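Local coordinates for putative exported protein (Peptoclostridium difficile, PDB 5TTA) that is of unknown function but is probably exported from the cell and forms a two-chain assembly in which helices pack across the subunit interface, at residues 38-43 with 213-218; 137-142 with 170-175; 144-149 with 163-168. All blocks are in the same frame, centred on the assembly; numbering follows the deposited sequence.

Contact 1 of 3, residues 38-43 with 213-218; sequences NIPLFI and VTFNDG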
loop_
_atom_site.group_PDB
_atom_site.type_symbol
_atom_site.label_atom_id
_atom_site.label_comp_id
_atom_site.label_asym_id
_atom_site.label_seq_id
_atom_site.Cartn_x
_atom_site.Cartn_y
_atom_site.Cartn_z
ATOM N N ASN A 38 -27.111 -5.456 -20.959
ATOM C CA ASN A 38 -26.324 -4.468 -21.686
ATOM C C ASN A 38 -24.923 -4.388 -21.092
ATOM O O ASN A 38 -24.757 -4.055 -19.912
ATOM C CB ASN A 38 -26.992 -3.096 -21.668
ATOM C CG ASN A 38 -26.537 -2.229 -22.825
ATOM O OD1 ASN A 38 -25.583 -1.454 -22.705
ATOM N ND2 ASN A 38 -27.200 -2.380 -23.970
ATOM N N ILE A 39 -23.927 -4.669 -21.921
ATOM C CA ILE A 39 -22.537 -4.770 -21.489
ATOM C C ILE A 39 -22.098 -3.386 -21.019
ATOM O O ILE A 39 -22.230 -2.401 -21.765
ATOM C CB ILE A 39 -21.646 -5.329 -22.609
ATOM C CG1 ILE A 39 -22.017 -6.786 -22.935
ATOM C CG2 ILE A 39 -20.212 -5.354 -22.162
ATOM C CD1 ILE A 39 -23.296 -7.012 -23.760
ATOM N N PRO A 40 -21.637 -3.251 -19.770
ATOM C CA PRO A 40 -21.270 -1.918 -19.262
ATOM C C PRO A 40 -19.923 -1.423 -19.775
ATOM O O PRO A 40 -19.639 -0.221 -19.676
ATOM C CB PRO A 40 -21.256 -2.123 -17.739
ATOM C CG PRO A 40 -20.861 -3.575 -17.571
ATOM C CD PRO A 40 -21.571 -4.288 -18.717
ATOM N N LEU A 41 -19.065 -2.297 -20.285
ATOM C CA LEU A 41 -17.739 -1.911 -20.772
ATOM C C LEU A 41 -17.631 -2.395 -22.208
ATOM O O LEU A 41 -17.677 -3.602 -22.462
ATOM C CB LEU A 41 -16.632 -2.511 -19.903
ATOM C CG LEU A 41 -15.185 -2.205 -20.273
ATOM C CD1 LEU A 41 -14.942 -0.672 -20.210
ATOM C CD2 LEU A 41 -14.255 -2.917 -19.310
ATOM N N PHE A 42 -17.522 -1.463 -23.145
ATOM C CA PHE A 42 -17.582 -1.764 -24.566
ATOM C C PHE A 42 -16.185 -1.851 -25.137
ATOM O O PHE A 42 -15.396 -0.913 -24.986
ATOM C CB PHE A 42 -18.352 -0.687 -25.331
ATOM C CG PHE A 42 -18.757 -1.105 -26.710
ATOM C CD1 PHE A 42 -18.032 -0.710 -27.818
ATOM C CD2 PHE A 42 -19.893 -1.886 -26.899
ATOM C CE1 PHE A 42 -18.421 -1.090 -29.098
ATOM C CE2 PHE A 42 -20.286 -2.278 -28.172
ATOM C CZ PHE A 42 -19.546 -1.878 -29.274
ATOM N N ILE A 43 -15.880 -2.945 -25.826
ATOM C CA ILE A 43 -14.585 -3.039 -26.487
ATOM C C ILE A 43 -14.776 -2.589 -27.927
ATOM O O ILE A 43 -15.385 -3.289 -28.737
ATOM C CB ILE A 43 -13.977 -4.445 -26.406
ATOM C CG1 ILE A 43 -13.726 -4.812 -24.954
ATOM C CG2 ILE A 43 -12.636 -4.476 -27.186
ATOM C CD1 ILE A 43 -13.120 -6.187 -24.774
ATOM N N VAL A 213 -16.699 -6.885 -14.695
ATOM C CA VAL A 213 -16.258 -5.552 -14.276
ATOM C C VAL A 213 -16.726 -5.321 -12.851
ATOM O O VAL A 213 -17.710 -5.910 -12.387
ATOM C CB VAL A 213 -16.734 -4.375 -15.174
ATOM C CG1 VAL A 213 -16.485 -4.611 -16.683
ATOM C CG2 VAL A 213 -18.154 -3.980 -14.888
ATOM N N THR A 214 -16.008 -4.440 -12.156
ATOM C CA THR A 214 -16.326 -4.056 -10.784
ATOM C C THR A 214 -16.528 -2.548 -10.756
ATOM O O THR A 214 -15.645 -1.804 -11.191
ATOM C CB THR A 214 -15.202 -4.440 -9.819
ATOM O OG1 THR A 214 -14.923 -5.841 -9.931
ATOM C CG2 THR A 214 -15.604 -4.092 -8.376
ATOM N N PHE A 215 -17.685 -2.102 -10.270
ATOM C CA PHE A 215 -17.978 -0.671 -10.218
ATOM C C PHE A 215 -17.503 -0.073 -8.894
ATOM O O PHE A 215 -17.098 -0.781 -7.961
ATOM C CB PHE A 215 -19.478 -0.428 -10.437
ATOM C CG PHE A 215 -19.993 -0.935 -11.759
ATOM C CD1 PHE A 215 -19.802 -0.204 -12.931
ATOM C CD2 PHE A 215 -20.690 -2.126 -11.836
ATOM C CE1 PHE A 215 -20.278 -0.666 -14.152
ATOM C CE2 PHE A 215 -21.175 -2.598 -13.055
ATOM C CZ PHE A 215 -20.974 -1.866 -14.210
ATOM N N ASN A 216 -17.512 1.263 -8.832
ATOM C CA ASN A 216 -17.000 1.965 -7.660
ATOM C C ASN A 216 -17.799 1.677 -6.404
ATOM O O ASN A 216 -17.259 1.831 -5.305
ATOM C CB ASN A 216 -16.966 3.480 -7.898
ATOM C CG ASN A 216 -15.643 3.937 -8.469
ATOM O OD1 ASN A 216 -14.886 3.126 -9.008
ATOM N ND2 ASN A 216 -15.352 5.239 -8.363
ATOM N N ASP A 217 -19.061 1.269 -6.525
ATOM C CA ASP A 217 -19.813 0.935 -5.325
ATOM C C ASP A 217 -19.523 -0.476 -4.817
ATOM O O ASP A 217 -20.142 -0.900 -3.841
ATOM C CB ASP A 217 -21.317 1.118 -5.574
ATOM C CG ASP A 217 -21.886 0.108 -6.565
ATOM O OD1 ASP A 217 -21.131 -0.470 -7.371
ATOM O OD2 ASP A 217 -23.112 -0.107 -6.533
ATOM N N GLY A 218 -18.598 -1.207 -5.446
ATOM C CA GLY A 218 -18.296 -2.568 -5.070
ATOM C C GLY A 218 -19.061 -3.642 -5.823
ATOM O O GLY A 218 -18.697 -4.820 -5.726
#

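Contact 2 of 3, residues 137-142 with 170-175; sequences MQQSPP and KEYAKQ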
loop_
_atom_site.group_PDB
_atom_site.type_symbol
_atom_site.label_atom_id
_atom_site.label_comp_id
_atom_site.label_asym_id
_atom_site.label_seq_id
_atom_site.Cartn_x
_atom_site.Cartn_y
_atom_site.Cartn_z
HETATM N N MSE A 137 -6.736 -3.595 -12.172
HETATM C CA MSE A 137 -5.952 -3.380 -10.962
HETATM C C MSE A 137 -4.818 -4.402 -10.906
HETATM O O MSE A 137 -4.583 -5.022 -9.870
HETATM C CB MSE A 137 -6.820 -3.474 -9.706
HETATM C CG MSE A 137 -7.888 -2.399 -9.560
HETATM SE SE MSE A 137 -9.059 -2.792 -8.025
HETATM C CE MSE A 137 -7.711 -2.660 -6.598
ATOM N N GLN A 138 -4.122 -4.560 -12.040
ATOM C CA GLN A 138 -3.019 -5.517 -12.124
ATOM C C GLN A 138 -1.931 -5.202 -11.103
ATOM O O GLN A 138 -1.342 -6.113 -10.511
ATOM C CB GLN A 138 -2.439 -5.529 -13.542
ATOM C CG GLN A 138 -1.572 -6.748 -13.849
ATOM C CD GLN A 138 -2.392 -8.026 -14.049
ATOM O OE1 GLN A 138 -2.409 -8.906 -13.184
ATOM N NE2 GLN A 138 -3.070 -8.134 -15.206
ATOM N N GLN A 139 -1.665 -3.914 -10.871
ATOM C CA GLN A 139 -0.694 -3.512 -9.859
ATOM C C GLN A 139 -1.045 -4.047 -8.475
ATOM O O GLN A 139 -0.152 -4.206 -7.634
ATOM C CB GLN A 139 -0.579 -1.978 -9.821
ATOM C CG GLN A 139 -1.619 -1.250 -8.938
ATOM C CD GLN A 139 -2.853 -0.765 -9.702
ATOM O OE1 GLN A 139 -2.754 -0.283 -10.835
ATOM N NE2 GLN A 139 -4.024 -0.891 -9.075
ATOM N N SER A 140 -2.343 -4.337 -8.216
ATOM C CA SER A 140 -2.768 -4.819 -6.915
ATOM C C SER A 140 -2.883 -6.340 -6.932
ATOM O O SER A 140 -3.213 -6.930 -7.969
ATOM C CB SER A 140 -4.118 -4.196 -6.525
ATOM O OG SER A 140 -4.371 -4.320 -5.137
ATOM N N PRO A 141 -2.595 -7.012 -5.819
ATOM C CA PRO A 141 -2.784 -8.464 -5.772
ATOM C C PRO A 141 -4.254 -8.804 -5.911
ATOM O O PRO A 141 -5.118 -8.058 -5.417
ATOM C CB PRO A 141 -2.246 -8.855 -4.387
ATOM C CG PRO A 141 -2.295 -7.598 -3.580
ATOM C CD PRO A 141 -2.067 -6.477 -4.550
ATOM N N PRO A 142 -4.580 -9.905 -6.588
ATOM C CA PRO A 142 -5.988 -10.286 -6.750
ATOM C C PRO A 142 -6.672 -10.483 -5.404
ATOM O O PRO A 142 -6.029 -10.670 -4.366
ATOM C CB PRO A 142 -5.917 -11.601 -7.540
ATOM C CG PRO A 142 -4.573 -11.582 -8.200
ATOM C CD PRO A 142 -3.667 -10.850 -7.255
ATOM N N LYS A 170 -8.433 -0.060 -2.150
ATOM C CA LYS A 170 -9.731 0.136 -2.787
ATOM C C LYS A 170 -9.988 1.612 -3.084
ATOM O O LYS A 170 -10.498 1.950 -4.159
ATOM C CB LYS A 170 -10.836 -0.451 -1.908
ATOM C CG LYS A 170 -12.215 -0.419 -2.528
ATOM C CD LYS A 170 -13.212 -1.251 -1.718
ATOM C CE LYS A 170 -13.654 -0.535 -0.444
ATOM N NZ LYS A 170 -14.545 0.635 -0.720
ATOM N N GLU A 171 -9.617 2.517 -2.167
ATOM C CA GLU A 171 -9.880 3.938 -2.407
ATOM C C GLU A 171 -9.049 4.479 -3.570
ATOM O O GLU A 171 -9.553 5.262 -4.391
ATOM C CB GLU A 171 -9.630 4.762 -1.140
ATOM C CG GLU A 171 -10.783 4.755 -0.131
ATOM C CD GLU A 171 -12.020 5.524 -0.607
ATOM O OE1 GLU A 171 -12.041 6.009 -1.760
ATOM O OE2 GLU A 171 -12.982 5.648 0.183
ATOM N N TYR A 172 -7.773 4.085 -3.653
ATOM C CA TYR A 172 -6.941 4.486 -4.783
ATOM C C TYR A 172 -7.550 4.015 -6.099
ATOM O O TYR A 172 -7.674 4.791 -7.055
ATOM C CB TYR A 172 -5.526 3.935 -4.597
ATOM C CG TYR A 172 -4.609 4.080 -5.794
ATOM C CD1 TYR A 172 -3.822 5.219 -5.961
ATOM C CD2 TYR A 172 -4.507 3.068 -6.746
ATOM C CE1 TYR A 172 -2.966 5.349 -7.058
ATOM C CE2 TYR A 172 -3.656 3.189 -7.844
ATOM C CZ TYR A 172 -2.889 4.330 -7.994
ATOM O OH TYR A 172 -2.050 4.454 -9.081
ATOM N N ALA A 173 -7.972 2.751 -6.151
ATOM C CA ALA A 173 -8.586 2.223 -7.363
ATOM C C ALA A 173 -9.864 2.977 -7.718
ATOM O O ALA A 173 -10.154 3.190 -8.900
ATOM C CB ALA A 173 -8.861 0.728 -7.197
ATOM N N LYS A 174 -10.639 3.406 -6.716
ATOM C CA LYS A 174 -11.841 4.193 -7.003
ATOM C C LYS A 174 -11.483 5.554 -7.604
ATOM O O LYS A 174 -12.150 6.037 -8.525
ATOM C CB LYS A 174 -12.682 4.349 -5.733
ATOM C CG LYS A 174 -13.699 3.199 -5.573
ATOM C CD LYS A 174 -13.867 2.705 -4.125
ATOM C CE LYS A 174 -14.841 3.545 -3.306
ATOM N NZ LYS A 174 -14.262 4.850 -2.879
ATOM N N GLN A 175 -10.411 6.171 -7.119
ATOM C CA GLN A 175 -9.997 7.449 -7.684
ATOM C C GLN A 175 -9.470 7.301 -9.108
ATOM O O GLN A 175 -9.535 8.254 -9.894
ATOM C CB GLN A 175 -8.950 8.079 -6.775
ATOM C CG GLN A 175 -9.488 8.392 -5.397
ATOM C CD GLN A 175 -8.440 9.021 -4.503
ATOM O OE1 GLN A 175 -7.666 9.872 -4.943
ATOM N NE2 GLN A 175 -8.396 8.590 -3.247
#

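Contact 3 of 3, residues 144-149 with 163-168; sequences DIISMF and KEWKQM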
loop_
_atom_site.group_PDB
_atom_site.type_symbol
_atom_site.label_atom_id
_atom_site.label_comp_id
_atom_site.label_asym_id
_atom_site.label_seq_id
_atom_site.Cartn_x
_atom_site.Cartn_y
_atom_site.Cartn_z
ATOM N N ASP A 144 -8.573 -12.995 -4.495
ATOM C CA ASP A 144 -8.317 -14.347 -4.000
ATOM C C ASP A 144 -7.037 -14.391 -3.173
ATOM O O ASP A 144 -6.973 -15.076 -2.144
ATOM C CB ASP A 144 -8.218 -15.334 -5.165
ATOM C CG ASP A 144 -9.524 -15.490 -5.922
ATOM O OD1 ASP A 144 -9.559 -15.129 -7.120
ATOM O OD2 ASP A 144 -10.505 -15.995 -5.331
ATOM N N ILE A 145 -6.010 -13.658 -3.608
ATOM C CA ILE A 145 -4.737 -13.643 -2.898
ATOM C C ILE A 145 -4.840 -12.814 -1.623
ATOM O O ILE A 145 -4.317 -13.202 -0.574
ATOM C CB ILE A 145 -3.620 -13.154 -3.844
ATOM C CG1 ILE A 145 -3.144 -14.318 -4.716
ATOM C CG2 ILE A 145 -2.458 -12.571 -3.077
ATOM C CD1 ILE A 145 -2.160 -13.943 -5.790
ATOM N N ILE A 146 -5.541 -11.679 -1.669
ATOM C CA ILE A 146 -5.747 -10.917 -0.442
ATOM C C ILE A 146 -6.574 -11.723 0.561
ATOM O O ILE A 146 -6.323 -11.673 1.773
ATOM C CB ILE A 146 -6.385 -9.552 -0.761
ATOM C CG1 ILE A 146 -5.457 -8.757 -1.689
ATOM C CG2 ILE A 146 -6.663 -8.788 0.522
ATOM C CD1 ILE A 146 -6.008 -7.417 -2.128
ATOM N N SER A 147 -7.549 -12.502 0.074
ATOM C CA SER A 147 -8.359 -13.325 0.970
ATOM C C SER A 147 -7.537 -14.426 1.630
ATOM O O SER A 147 -7.827 -14.810 2.768
ATOM C CB SER A 147 -9.541 -13.931 0.214
ATOM O OG SER A 147 -10.478 -12.933 -0.150
HETATM N N MSE A 148 -6.525 -14.944 0.940
HETATM C CA MSE A 148 -5.628 -15.941 1.519
HETATM C C MSE A 148 -4.845 -15.348 2.668
HETATM O O MSE A 148 -4.605 -15.997 3.678
HETATM C CB MSE A 148 -4.651 -16.463 0.481
HETATM C CG MSE A 148 -5.281 -17.276 -0.614
HETATM SE SE MSE A 148 -3.937 -17.640 -1.969
HETATM C CE MSE A 148 -2.629 -18.531 -0.817
ATOM N N PHE A 149 -4.437 -14.094 2.486
ATOM C CA PHE A 149 -3.631 -13.428 3.501
ATOM C C PHE A 149 -4.442 -13.160 4.762
ATOM O O PHE A 149 -3.933 -13.320 5.877
ATOM C CB PHE A 149 -3.042 -12.139 2.925
ATOM C CG PHE A 149 -1.946 -12.374 1.911
ATOM C CD1 PHE A 149 -0.970 -13.336 2.135
ATOM C CD2 PHE A 149 -1.900 -11.653 0.732
ATOM C CE1 PHE A 149 0.035 -13.560 1.215
ATOM C CE2 PHE A 149 -0.898 -11.883 -0.191
ATOM C CZ PHE A 149 0.070 -12.833 0.052
ATOM N N LYS A 163 -6.114 -4.819 7.018
ATOM C CA LYS A 163 -7.429 -4.207 6.818
ATOM C C LYS A 163 -7.308 -2.758 6.346
ATOM O O LYS A 163 -7.998 -2.337 5.410
ATOM C CB LYS A 163 -8.243 -4.274 8.110
ATOM C CG LYS A 163 -9.503 -3.440 8.064
ATOM N N GLU A 164 -6.444 -1.967 6.991
ATOM C CA GLU A 164 -6.296 -0.583 6.559
ATOM C C GLU A 164 -5.697 -0.513 5.160
ATOM O O GLU A 164 -6.086 0.338 4.351
ATOM C CB GLU A 164 -5.443 0.188 7.562
ATOM C CG GLU A 164 -6.216 0.640 8.788
ATOM C CD GLU A 164 -5.308 1.026 9.940
ATOM O OE1 GLU A 164 -5.371 0.351 10.993
ATOM O OE2 GLU A 164 -4.528 1.995 9.790
ATOM N N TRP A 165 -4.764 -1.417 4.856
ATOM C CA TRP A 165 -4.124 -1.429 3.543
ATOM C C TRP A 165 -5.122 -1.797 2.452
ATOM O O TRP A 165 -5.141 -1.179 1.378
ATOM C CB TRP A 165 -2.943 -2.406 3.554
ATOM C CG TRP A 165 -2.311 -2.601 2.221
ATOM C CD1 TRP A 165 -1.355 -1.815 1.641
ATOM C CD2 TRP A 165 -2.605 -3.637 1.282
ATOM N NE1 TRP A 165 -1.029 -2.308 0.401
ATOM C CE2 TRP A 165 -1.780 -3.430 0.158
ATOM C CE3 TRP A 165 -3.484 -4.727 1.284
ATOM C CZ2 TRP A 165 -1.814 -4.265 -0.955
ATOM C CZ3 TRP A 165 -3.516 -5.554 0.179
ATOM C CH2 TRP A 165 -2.684 -5.321 -0.924
ATOM N N LYS A 166 -5.957 -2.799 2.714
ATOM C CA LYS A 166 -7.013 -3.173 1.776
ATOM C C LYS A 166 -7.882 -1.984 1.410
ATOM O O LYS A 166 -8.147 -1.737 0.228
ATOM C CB LYS A 166 -7.887 -4.266 2.382
ATOM C CG LYS A 166 -7.299 -5.651 2.394
ATOM C CD LYS A 166 -8.293 -6.596 3.057
ATOM C CE LYS A 166 -9.674 -6.480 2.425
ATOM N NZ LYS A 166 -9.770 -7.162 1.099
ATOM N N GLN A 167 -8.359 -1.250 2.421
ATOM C CA GLN A 167 -9.275 -0.140 2.174
ATOM C C GLN A 167 -8.607 0.941 1.337
ATOM O O GLN A 167 -9.178 1.418 0.350
ATOM C CB GLN A 167 -9.776 0.436 3.501
HETATM N N MSE A 168 -7.390 1.333 1.715
HETATM C CA MSE A 168 -6.615 2.315 0.963
HETATM C C MSE A 168 -6.372 1.888 -0.484
HETATM O O MSE A 168 -6.446 2.711 -1.396
HETATM C CB MSE A 168 -5.286 2.581 1.666
HETATM C CG MSE A 168 -5.415 3.486 2.883
HETATM SE SE MSE A 168 -6.387 5.137 2.475
HETATM C CE MSE A 168 -8.191 4.605 3.031
#

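Contact 1 of 3, residues 38-43 with 213-218
Two beta-sheets meet here: Pro-40 and Leu-41, at the start of strand 41-50 of a three-stranded antiparallel sheet, pack against Val-213 and Phe-215, at the end of strand 205-215 of a second antiparallel sheet. Side chains of two sheets meeting in this way would fit the beta-sandwich of E-set proteins, the clan this family is placed in. No hydrogen bond links the two segments; the contact is made of buried apolar side chains, and the nearest CA atoms, those of Leu-41 and Val-213, are 7.6 Å apart. Pro-40 does most on its side. Its CB comes up to the edge of the Phe-215 ring, in the ring plane, 3.5 Å from CZ of Phe-215, and the two side chains cross at about a right angle. Pro-40 CG also reaches Val-213 CG2, at 3.8 Å. That same methyl, Val-213 CG2, sits 3.6 Å above one face of the Phe-215 ring, offset toward its rim. The proline and this valine therefore take an edge and a face of one phenyl group between them. The other valine methyl, Val-213 CG1, is met by the root and one tip of Leu-41: CB and CD2 of Leu-41 each stand 3.8 Å from it. With CG anti to the backbone N (chi1 -180°), the leucine carries CD2 forward to close on this methyl. Beyond Phe-215 the chain reverses in a type I turn, closed by Gly-218 N to Phe-215 O at 3.0 Å, and leads into strand 220-222. Trp-221 of that strand touches both Pro-40 and Phe-215, Lys-70 makes a cation-pi contact with Phe-215, and Tyr-75 of strand 72-82 and Leu-64 of strand 58-66 pack on Leu-41.

Contact 2 of 3, residues 137-142 with 170-175
The ring of Tyr-172 has the amide nitrogen of Gln-139 at its edge: NE2 of Gln-139 lies near the phenol plane, 4.3 Å from CE2 of Tyr-172. Within these two segments the ring is approached at its rim rather than over a face. The distance is that of loose van der Waals contact, and both groups lie on the exposed side of the interface. The buried side is carried by Met-137, a selenomethionine in the crystal, and Ala-173. Starting from a first torsion that sets CG beside the backbone N, the selenomethionine chain extends and then bends at chi3 (63°), so that the terminal methyl lies alongside Ala-173. Both SE and CE of Met-137 thus rest on the single methyl of Ala-173, each 3.6 Å from its CB, with CG of Met-137 following at 4.0 Å. The CA atoms of Met-137 and Ala-173 are 7.2 Å apart. Residues 137-140 form a type I turn, held by Ser-140 N to Met-137 O at 2.9 Å. On the helix, Lys-174 NZ makes a salt bridge of 2.7 Å to Glu-171 OE1, about one turn back, and comes to that oxygen 55° out of the carboxylate plane. Pro-141 also touches Trp-157 of the second subunit. The contact joins the loop after strand 131-135 to the last turns of helix 156-175. Pro-142 takes the N-cap position of helix 143-150, which follows. Strand 72-82 serves both partners: its Met-73 packs on Ala-173 and Lys-174 of the helix, while the neighbouring Asp-74 holds the loop through a hydrogen bond from the backbone N of Met-137 to its OD1.

Contact 3 of 3, residues 144-149 with 163-168
Apolar contact comes first: the delta methyl of Ile-146 reaches the six-membered ring of Trp-165, with CD1 of Ile-146 3.9 Å from CZ3 of Trp-165 and 4.1 Å from its CH2. The methyl approaches the indole at a slant. A first torsion of 174° swings the indole of Trp-165 away from its own backbone N, and the six-membered ring arrives at the isoleucine. Ile-146 CG1 is also near, 4.2 Å from CZ3 of Trp-165.

A second kind of contact is made by Lys-166, which lays its chain, CG and CD and then the amine NZ, along the gamma methyl of Ile-146. The chain bends at both chi3 (52°) and chi4 (76°), curling around that methyl. CG and CD of Lys-166 each lie 3.7 Å from CG2 of Ile-146, and NZ of Lys-166 comes to 3.6 Å from the same atom. One branched side chain thereby faces two neighbours, giving CD1 to the tryptophan and CG2 to the lysine. The ammonium group has a long, weak ion pair with Glu-150.

Hydrogen bonds across the pair are absent, and the backbones stay well apart, Ile-146 CA and Lys-166 CA being 8.2 Å from each other.

In the fold this is helix-to-helix packing between helix 143-150 and the long helix 156-175, consecutive helices joined by a short connection. Pro-141, in the loop before the first helix, touches both Ile-146 and Trp-165. The ring of Phe-149 of the second subunit meets Trp-165, which places the two helices at the subunit interface.

Along the chain each pair lies within the span of the next: 144-149 with 163-168 falls between 137-142 and 170-175, and these in turn fall between 38-43 and 213-218. Contacts 2 and 3 share helix 156-175; their centres are about 11 Å apart, and they touch through Pro-141. Contact 1 joins the two sheets, its centre about 15 Å from that of contact 2 and about 22 Å from that of contact 3. A weak hydrogen bond from Asn-216 ND2 to Lys-174 O ties contact 1 to contact 2. Together they trace a path from the sheets, through the end of helix 156-175, to the helix pair at the second subunit.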